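PDB 2PVU: ArtJ from Geobacillus stearothermophilus, which binds arginine, lysine and histidine outside the cell and probably hands them to its cognate ATP-binding cassette transporter. Local coordinates for residues Pro54-Gln59 with Gly104-Thr109; Thr157-Ala162 with Ile172-Thr177. All coordinates share one frame; numbering follows the deposited sequence.

Interaction 1 of 2, residues Pro54-Gln59 with Gly104-Thr109; sequences PFEYMQ and GISGIT. With LYS (lysine), chain E.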
ATOM      1  N   PRO A  54      -0.027  -8.450  -0.717  1.00 23.01           N
ATOM      2  CA  PRO A  54      -1.350  -9.046  -0.913  1.00 22.86           C
ATOM      3  C   PRO A  54      -2.502  -8.048  -1.109  1.00 23.30           C
ATOM      4  O   PRO A  54      -3.663  -8.460  -1.166  1.00 23.67           O
ATOM      5  CB  PRO A  54      -1.582  -9.765   0.406  1.00 22.85           C
ATOM      6  CG  PRO A  54      -0.967  -8.841   1.427  1.00 22.40           C
ATOM      7  CD  PRO A  54       0.258  -8.215   0.712  1.00 23.32           C
ATOM      8  N   PHE A  55      -2.191  -6.763  -1.203  1.00 21.21           N
ATOM      9  CA  PHE A  55      -3.247  -5.729  -1.270  1.00 21.85           C
ATOM     10  C   PHE A  55      -3.902  -5.634  -2.641  1.00 21.90           C
ATOM     11  O   PHE A  55      -5.143  -5.630  -2.764  1.00 21.68           O
ATOM     12  CB  PHE A  55      -2.663  -4.381  -0.801  1.00 20.37           C
ATOM     13  CG  PHE A  55      -2.226  -4.435   0.641  1.00 24.01           C
ATOM     14  CD1 PHE A  55      -3.185  -4.409   1.653  1.00 22.91           C
ATOM     15  CD2 PHE A  55      -0.879  -4.591   0.972  1.00 22.67           C
ATOM     16  CE1 PHE A  55      -2.826  -4.549   3.033  1.00 21.52           C
ATOM     17  CE2 PHE A  55      -0.480  -4.673   2.330  1.00 21.06           C
ATOM     18  CZ  PHE A  55      -1.469  -4.684   3.360  1.00 23.62           C
ATOM     19  N   GLU A  56      -3.082  -5.624  -3.685  1.00 23.35           N
ATOM     20  CA  GLU A  56      -3.603  -5.688  -5.044  1.00 22.29           C
ATOM     21  C   GLU A  56      -2.505  -6.203  -5.942  1.00 23.26           C
ATOM     22  O   GLU A  56      -1.373  -5.753  -5.871  1.00 22.41           O
ATOM     23  CB  GLU A  56      -4.059  -4.329  -5.546  1.00 23.07           C
ATOM     24  CG  GLU A  56      -3.069  -3.151  -5.325  1.00 21.48           C
ATOM     25  CD  GLU A  56      -3.202  -2.504  -3.947  1.00 23.48           C
ATOM     26  OE1 GLU A  56      -4.356  -2.355  -3.475  1.00 22.47           O
ATOM     27  OE2 GLU A  56      -2.174  -2.088  -3.344  1.00 22.96           O
ATOM     28  N   TYR A  57      -2.851  -7.159  -6.777  1.00 23.44           N
ATOM     29  CA  TYR A  57      -1.863  -7.726  -7.707  1.00 23.81           C
ATOM     30  C   TYR A  57      -2.645  -8.388  -8.818  1.00 25.48           C
ATOM     31  O   TYR A  57      -3.877  -8.419  -8.763  1.00 24.14           O
ATOM     32  CB  TYR A  57      -0.910  -8.687  -6.990  1.00 23.93           C
ATOM     33  CG  TYR A  57      -1.560  -9.858  -6.285  1.00 22.02           C
ATOM     34  CD1 TYR A  57      -1.523 -11.145  -6.856  1.00 24.04           C
ATOM     35  CD2 TYR A  57      -2.169  -9.706  -5.024  1.00 22.86           C
ATOM     36  CE1 TYR A  57      -2.083 -12.236  -6.207  1.00 26.70           C
ATOM     37  CE2 TYR A  57      -2.734 -10.793  -4.354  1.00 25.37           C
ATOM     38  CZ  TYR A  57      -2.692 -12.054  -4.952  1.00 25.16           C
ATOM     39  OH  TYR A  57      -3.236 -13.144  -4.315  1.00 28.18           O
ATOM     40  N   MET A  58      -1.952  -8.843  -9.863  1.00 26.50           N
ATOM     41  CA  MET A  58      -2.630  -9.487 -10.991  1.00 28.94           C
ATOM     42  C   MET A  58      -2.557 -10.984 -10.828  1.00 29.84           C
ATOM     43  O   MET A  58      -1.526 -11.527 -10.465  1.00 30.82           O
ATOM     44  CB  MET A  58      -1.988  -9.086 -12.332  1.00 29.28           C
ATOM     45  CG  MET A  58      -2.070  -7.596 -12.689  1.00 32.17           C
ATOM     46  SD  MET A  58      -3.778  -7.021 -12.909  1.00 37.11           S
ATOM     47  CE  MET A  58      -3.486  -5.342 -13.354  1.00 33.10           C
ATOM     48  N   GLN A  59      -3.651 -11.662 -11.122  1.00 31.56           N
ATOM     49  CA  GLN A  59      -3.662 -13.112 -11.140  1.00 33.91           C
ATOM     50  C   GLN A  59      -4.663 -13.494 -12.204  1.00 33.91           C
ATOM     51  O   GLN A  59      -5.841 -13.125 -12.112  1.00 34.14           O
ATOM     52  CB  GLN A  59      -4.072 -13.672  -9.777  1.00 33.96           C
ATOM     53  CG  GLN A  59      -4.400 -15.170  -9.724  1.00 36.82           C
ATOM     54  CD  GLN A  59      -5.079 -15.538  -8.397  1.00 37.56           C
ATOM     55  OE1 GLN A  59      -6.308 -15.710  -8.335  1.00 40.71           O
ATOM     56  NE2 GLN A  59      -4.287 -15.591  -7.317  1.00 41.50           N
ATOM     57  N   GLY A 104      -8.992   6.239  -5.197  1.00 21.73           N
ATOM     58  CA  GLY A 104      -7.921   5.260  -5.277  1.00 22.86           C
ATOM     59  C   GLY A 104      -7.926   4.345  -4.073  1.00 22.44           C
ATOM     60  O   GLY A 104      -8.324   4.745  -2.972  1.00 20.87           O
ATOM     61  N   ILE A 105      -7.459   3.121  -4.268  1.00 21.60           N
ATOM     62  CA  ILE A 105      -7.151   2.218  -3.139  1.00 21.83           C
ATOM     63  C   ILE A 105      -5.925   1.438  -3.595  1.00 20.93           C
ATOM     64  O   ILE A 105      -5.908   0.914  -4.709  1.00 20.97           O
ATOM     65  CB  ILE A 105      -8.359   1.282  -2.684  1.00 21.57           C
ATOM     66  CG1 ILE A 105      -8.064   0.629  -1.308  1.00 23.92           C
ATOM     67  CG2 ILE A 105      -8.719   0.268  -3.734  1.00 21.17           C
ATOM     68  CD1 ILE A 105      -9.139  -0.288  -0.799  1.00 21.34           C
ATOM     69  N   SER A 106      -4.855   1.475  -2.794  1.00 22.43           N
ATOM     70  CA  SER A 106      -3.562   0.960  -3.301  1.00 22.07           C
ATOM     71  C   SER A 106      -2.517   0.903  -2.166  1.00 22.56           C
ATOM     72  O   SER A 106      -1.348   1.282  -2.402  1.00 22.05           O
ATOM     73  CB  SER A 106      -3.071   1.865  -4.457  1.00 22.65           C
ATOM     74  OG  SER A 106      -2.089   1.265  -5.309  1.00 23.16           O
ATOM     75  N   GLY A 107      -2.932   0.471  -0.965  1.00 19.49           N
ATOM     76  CA  GLY A 107      -1.997   0.335   0.185  1.00 19.03           C
ATOM     77  C   GLY A 107      -1.419   1.718   0.481  1.00 19.56           C
ATOM     78  O   GLY A 107      -0.263   1.844   0.821  1.00 20.62           O
ATOM     79  N   ILE A 108      -2.248   2.744   0.377  1.00 20.20           N
ATOM     80  CA  ILE A 108      -1.779   4.171   0.514  1.00 19.88           C
ATOM     81  C   ILE A 108      -1.797   4.699   1.922  1.00 22.04           C
ATOM     82  O   ILE A 108      -2.872   4.865   2.511  1.00 23.08           O
ATOM     83  CB  ILE A 108      -2.646   5.147  -0.337  1.00 19.42           C
ATOM     84  CG1 ILE A 108      -2.730   4.616  -1.777  1.00 19.62           C
ATOM     85  CG2 ILE A 108      -1.993   6.611  -0.279  1.00 21.37           C
ATOM     86  CD1 ILE A 108      -3.926   5.251  -2.615  1.00 21.67           C
ATOM     87  N   THR A 109      -0.623   5.038   2.436  1.00 21.16           N
ATOM     88  CA  THR A 109      -0.514   5.614   3.776  1.00 21.71           C
ATOM     89  C   THR A 109      -1.093   7.016   3.799  1.00 21.68           C
ATOM     90  O   THR A 109      -0.802   7.848   2.939  1.00 21.86           O
ATOM     91  CB  THR A 109       0.945   5.632   4.245  1.00 22.91           C
ATOM     92  OG1 THR A 109       1.460   4.287   4.264  1.00 22.22           O
ATOM     93  CG2 THR A 109       1.086   6.255   5.633  1.00 22.34           C
TER
HETATM   94  N   LYS E 301       2.096   2.584   2.031  1.00 18.22           N
HETATM   95  CA  LYS E 301       3.261   3.184   1.300  1.00 18.47           C
HETATM   96  C   LYS E 301       2.865   4.565   0.761  1.00 18.55           C
HETATM   97  O   LYS E 301       3.703   5.291   0.246  1.00 18.43           O
HETATM   98  CB  LYS E 301       3.672   2.289   0.135  1.00 17.63           C
HETATM   99  CG  LYS E 301       2.511   2.074  -0.867  1.00 18.32           C
HETATM  100  CD  LYS E 301       3.034   1.616  -2.245  1.00 16.58           C
HETATM  101  CE  LYS E 301       1.914   0.925  -3.008  1.00 21.26           C
HETATM  102  NZ  LYS E 301       2.341   0.625  -4.478  1.00 22.20           N
HETATM  103  OXT LYS E 301       1.682   4.966   0.818  1.00 18.05           O
HETATM  104  O   HOH W   1      -0.183  -0.625  -4.806  1.00 17.17           O
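The carboxylate of Glu-56 packs against the backbone of Ser-106, at the lysine pocket of this family 3 solute-binding protein. OE2 sits 3.2 Å from Ser-106 C, and OE1 sits 3.4 Å from Ser-106 CA. The touch is packing: no direct hydrogen bond crosses between 54-59 and 104-109. Phe-55 and Glu-56 form a classic beta bulge, both facing Phe-52. From there Glu-56 reaches across by a folded chain. Its CG is wedged between the backbone N and the carbonyl carbon (chi1 48°), and the chain bends at chi2 (-85°). Gly-107 has a positive phi, which favours glycine. Its N-H is bound by Asp-67, whose carboxylate also lies close to Glu-56 OE1. Two acids so near each other may raise the affinity of one for a proton.

A water joins the two segments and the ligand. It is hydrogen-bonded to Glu-56 OE2 at 2.9 Å. Its bond to Ser-106 OG is 2.7 Å long. It accepts from NZ of the bound lysine at 2.8 Å. Ser-106 OG is also held by the N-H of Asp-49. The other end of the ligand is gripped further along 104-109. Its amino N donates to Gly-107 O and to Thr-109 OG1, and Arg-114, Gln-153 and Asp-196 add further bonds to the ligand. Thr-109 carries its hydroxyl beside its own backbone N (chi1 -60°), which brings both groups to the ligand. Thr-109 OG1 is bonded to Glu-224 as well. Thr-109 N donates to lysine OXT at 2.8 Å in a nearly straight bond.

Interaction 2 of 2, residues Thr157-Ala162 with Ile172-Thr177; sequences TGQEAA and IKKFET. With LYS (lysine), chain E.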
ATOM      1  N   THR A 157       6.264   6.132   1.276  1.00 23.69           N
ATOM      2  CA  THR A 157       6.747   6.410   2.630  1.00 22.68           C
ATOM      3  C   THR A 157       8.041   5.597   2.880  1.00 22.90           C
ATOM      4  O   THR A 157       8.804   5.941   3.767  1.00 22.36           O
ATOM      5  CB  THR A 157       5.687   6.083   3.689  1.00 23.38           C
ATOM      6  OG1 THR A 157       5.227   4.763   3.445  1.00 22.13           O
ATOM      7  CG2 THR A 157       4.477   7.025   3.596  1.00 21.42           C
ATOM      8  N   GLY A 158       8.305   4.536   2.095  1.00 21.82           N
ATOM      9  CA  GLY A 158       9.613   3.865   2.236  1.00 22.77           C
ATOM     10  C   GLY A 158      10.730   4.721   1.668  1.00 22.29           C
ATOM     11  O   GLY A 158      11.794   4.829   2.270  1.00 22.35           O
ATOM     12  N   GLN A 159      10.483   5.359   0.530  1.00 21.49           N
ATOM     13  CA  GLN A 159      11.452   6.329  -0.003  1.00 23.27           C
ATOM     14  C   GLN A 159      11.667   7.423   1.006  1.00 23.14           C
ATOM     15  O   GLN A 159      12.799   7.855   1.272  1.00 23.86           O
ATOM     16  CB  GLN A 159      10.988   6.938  -1.319  1.00 21.95           C
ATOM     17  CG  GLN A 159      11.961   7.997  -1.816  1.00 24.98           C
ATOM     18  CD  GLN A 159      11.526   8.592  -3.119  1.00 28.11           C
ATOM     19  OE1 GLN A 159      10.862   7.933  -3.905  1.00 24.44           O
ATOM     20  NE2 GLN A 159      11.946   9.829  -3.390  1.00 28.15           N
ATOM     21  N   GLU A 160      10.562   7.899   1.571  1.00 24.16           N
ATOM     22  CA  GLU A 160      10.611   8.929   2.594  1.00 25.32           C
ATOM     23  C   GLU A 160      11.476   8.527   3.799  1.00 24.36           C
ATOM     24  O   GLU A 160      12.320   9.305   4.273  1.00 23.39           O
ATOM     25  CB  GLU A 160       9.188   9.269   3.083  1.00 25.21           C
ATOM     26  CG  GLU A 160       9.209  10.517   4.011  1.00 28.08           C
ATOM     27  CD  GLU A 160       7.822  10.937   4.471  1.00 30.47           C
ATOM     28  OE1 GLU A 160       6.821  10.234   4.142  1.00 32.67           O
ATOM     29  OE2 GLU A 160       7.739  11.971   5.184  1.00 36.79           O
ATOM     30  N   ALA A 161      11.256   7.326   4.316  1.00 24.09           N
ATOM     31  CA  ALA A 161      12.027   6.893   5.469  1.00 24.39           C
ATOM     32  C   ALA A 161      13.536   6.814   5.124  1.00 25.80           C
ATOM     33  O   ALA A 161      14.377   7.201   5.939  1.00 24.77           O
ATOM     34  CB  ALA A 161      11.499   5.547   6.028  1.00 23.90           C
ATOM     35  N   ALA A 162      13.862   6.353   3.905  1.00 25.47           N
ATOM     36  CA  ALA A 162      15.251   6.199   3.500  1.00 25.84           C
ATOM     37  C   ALA A 162      15.898   7.595   3.415  1.00 27.19           C
ATOM     38  O   ALA A 162      17.011   7.797   3.886  1.00 26.40           O
ATOM     39  CB  ALA A 162      15.318   5.447   2.149  1.00 26.43           C
ATOM     40  N   ILE A 172      19.893   5.802  -2.984  1.00 25.54           N
ATOM     41  CA  ILE A 172      18.502   5.429  -2.893  1.00 26.35           C
ATOM     42  C   ILE A 172      18.044   5.234  -4.323  1.00 25.80           C
ATOM     43  O   ILE A 172      18.061   6.167  -5.118  1.00 26.70           O
ATOM     44  CB  ILE A 172      17.679   6.513  -2.164  1.00 26.51           C
ATOM     45  CG1 ILE A 172      18.218   6.657  -0.722  1.00 28.23           C
ATOM     46  CG2 ILE A 172      16.169   6.190  -2.254  1.00 27.23           C
ATOM     47  CD1 ILE A 172      17.570   7.778   0.073  1.00 30.09           C
ATOM     48  N   LYS A 173      17.711   4.003  -4.665  1.00 24.51           N
ATOM     49  CA  LYS A 173      17.304   3.692  -6.016  1.00 23.96           C
ATOM     50  C   LYS A 173      15.780   3.570  -6.052  1.00 24.58           C
ATOM     51  O   LYS A 173      15.191   2.837  -5.257  1.00 23.04           O
ATOM     52  CB  LYS A 173      17.927   2.386  -6.494  1.00 23.46           C
ATOM     53  CG  LYS A 173      19.446   2.265  -6.276  1.00 23.61           C
ATOM     54  CD  LYS A 173      20.177   3.199  -7.189  1.00 28.72           C
ATOM     55  CE  LYS A 173      21.677   2.925  -7.218  1.00 28.00           C
ATOM     56  NZ  LYS A 173      22.289   4.090  -7.930  1.00 29.47           N
ATOM     57  N   LYS A 174      15.157   4.278  -6.988  1.00 24.77           N
ATOM     58  CA  LYS A 174      13.696   4.397  -7.009  1.00 26.38           C
ATOM     59  C   LYS A 174      13.115   3.661  -8.203  1.00 26.84           C
ATOM     60  O   LYS A 174      13.631   3.831  -9.344  1.00 28.44           O
ATOM     61  CB  LYS A 174      13.289   5.881  -7.056  1.00 26.80           C
ATOM     62  CG  LYS A 174      13.778   6.735  -5.895  1.00 31.18           C
ATOM     63  CD  LYS A 174      13.667   8.208  -6.264  1.00 38.99           C
ATOM     64  CE  LYS A 174      14.177   9.129  -5.173  1.00 42.80           C
ATOM     65  NZ  LYS A 174      15.594   8.899  -4.818  1.00 47.08           N
ATOM     66  N   PHE A 175      12.063   2.865  -7.975  1.00 24.63           N
ATOM     67  CA  PHE A 175      11.437   2.064  -9.036  1.00 23.87           C
ATOM     68  C   PHE A 175       9.938   2.334  -9.135  1.00 23.10           C
ATOM     69  O   PHE A 175       9.322   2.719  -8.149  1.00 22.14           O
ATOM     70  CB  PHE A 175      11.711   0.582  -8.778  1.00 23.80           C
ATOM     71  CG  PHE A 175      13.185   0.304  -8.633  1.00 23.06           C
ATOM     72  CD1 PHE A 175      14.004   0.285  -9.747  1.00 26.62           C
ATOM     73  CD2 PHE A 175      13.754   0.217  -7.383  1.00 22.55           C
ATOM     74  CE1 PHE A 175      15.369   0.065  -9.606  1.00 27.11           C
ATOM     75  CE2 PHE A 175      15.124   0.010  -7.218  1.00 24.05           C
ATOM     76  CZ  PHE A 175      15.929  -0.044  -8.358  1.00 26.39           C
ATOM     77  N   GLU A 176       9.357   2.136 -10.317  1.00 21.74           N
ATOM     78  CA  GLU A 176       7.935   2.491 -10.494  1.00 21.47           C
ATOM     79  C   GLU A 176       6.992   1.495  -9.827  1.00 21.58           C
ATOM     80  O   GLU A 176       5.841   1.850  -9.541  1.00 21.72           O
ATOM     81  CB  GLU A 176       7.600   2.636 -12.007  1.00 22.04           C
ATOM     82  CG  GLU A 176       6.156   3.013 -12.312  1.00 22.82           C
ATOM     83  CD  GLU A 176       5.686   4.266 -11.604  1.00 28.40           C
ATOM     84  OE1 GLU A 176       6.503   5.198 -11.323  1.00 27.32           O
ATOM     85  OE2 GLU A 176       4.459   4.319 -11.364  1.00 27.00           O
ATOM     86  N   THR A 177       7.472   0.268  -9.581  1.00 21.02           N
ATOM     87  CA  THR A 177       6.720  -0.720  -8.758  1.00 21.61           C
ATOM     88  C   THR A 177       7.596  -1.261  -7.642  1.00 22.42           C
ATOM     89  O   THR A 177       8.842  -1.336  -7.785  1.00 22.08           O
ATOM     90  CB  THR A 177       6.207  -1.893  -9.580  1.00 20.93           C
ATOM     91  OG1 THR A 177       7.305  -2.613 -10.154  1.00 24.61           O
ATOM     92  CG2 THR A 177       5.275  -1.425 -10.707  1.00 22.26           C
TER
HETATM   93  N   LYS E 301       2.096   2.584   2.031  1.00 18.22           N
HETATM   94  CA  LYS E 301       3.261   3.184   1.300  1.00 18.47           C
HETATM   95  C   LYS E 301       2.865   4.565   0.761  1.00 18.55           C
HETATM   96  O   LYS E 301       3.703   5.291   0.246  1.00 18.43           O
HETATM   97  CB  LYS E 301       3.672   2.289   0.135  1.00 17.63           C
HETATM   98  CG  LYS E 301       2.511   2.074  -0.867  1.00 18.32           C
HETATM   99  CD  LYS E 301       3.034   1.616  -2.245  1.00 16.58           C
HETATM  100  CE  LYS E 301       1.914   0.925  -3.008  1.00 21.26           C
HETATM  101  NZ  LYS E 301       2.341   0.625  -4.478  1.00 22.20           N
HETATM  102  OXT LYS E 301       1.682   4.966   0.818  1.00 18.05           O
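Gln-159 lays its amide across the aliphatic chain of Lys-174, the two side chains crossing at about a right angle. Its CG is anti to the backbone N (chi1 177°) and the chain runs out straight, carrying the amide from helix 157-166 to strand 172-175. OE1 lies 3.7 Å from Lys-174 CD. NE2 comes to 2.9 Å from Lys-174 CE, too short for ordinary packing, so the exact placement there is doubtful. Both ends of the amide are used: OE1 accepts from Ala-155 N, and NE2 donates to Glu-163. A leucine in its place would probably leave Ala-155 N and Glu-163 without these bonds.

Deeper in, Ala-162 CB meets Ile-172 CD1 at 3.8 Å. Both contacts lie inside a beta-alpha-beta unit made of strand 150-153, helix 157-166 and strand 172-175. At the start of the helix, Thr-157 N donates to the lysine ligand's O at 2.9 Å, and the helix end may favour that carboxylate.

Helix and strand thus meet without a hydrogen bond between 157-162 and 172-177. Their fit rests on methyl and methylene packing, with the Gln-159 amide steadied from its own helix and the turn before it.

In the fold
Interaction 1 is buried, near the middle of the chain. Interaction 2 is only partly buried, and Lys-174 lies at its exposed side. Their centres are about 17 Å apart, and they share no helix or strand. Contact 54-59 with 104-109 brings the lead-in to strand 57-59 against the chain leaving strand 103-104, through a carboxylate and a bridging water. Contact 157-162 with 172-177 packs a helix on a strand, largely through carbon. The bound lysine ties them: 104-109 takes its amino group and one carboxylate oxygen, while 157-162 takes the other oxygen. Beside it the two contacts touch, with Thr-109 CB 3.9 Å from Thr-157 CG2. Glu-224 is bonded to the hydroxyls of both threonines.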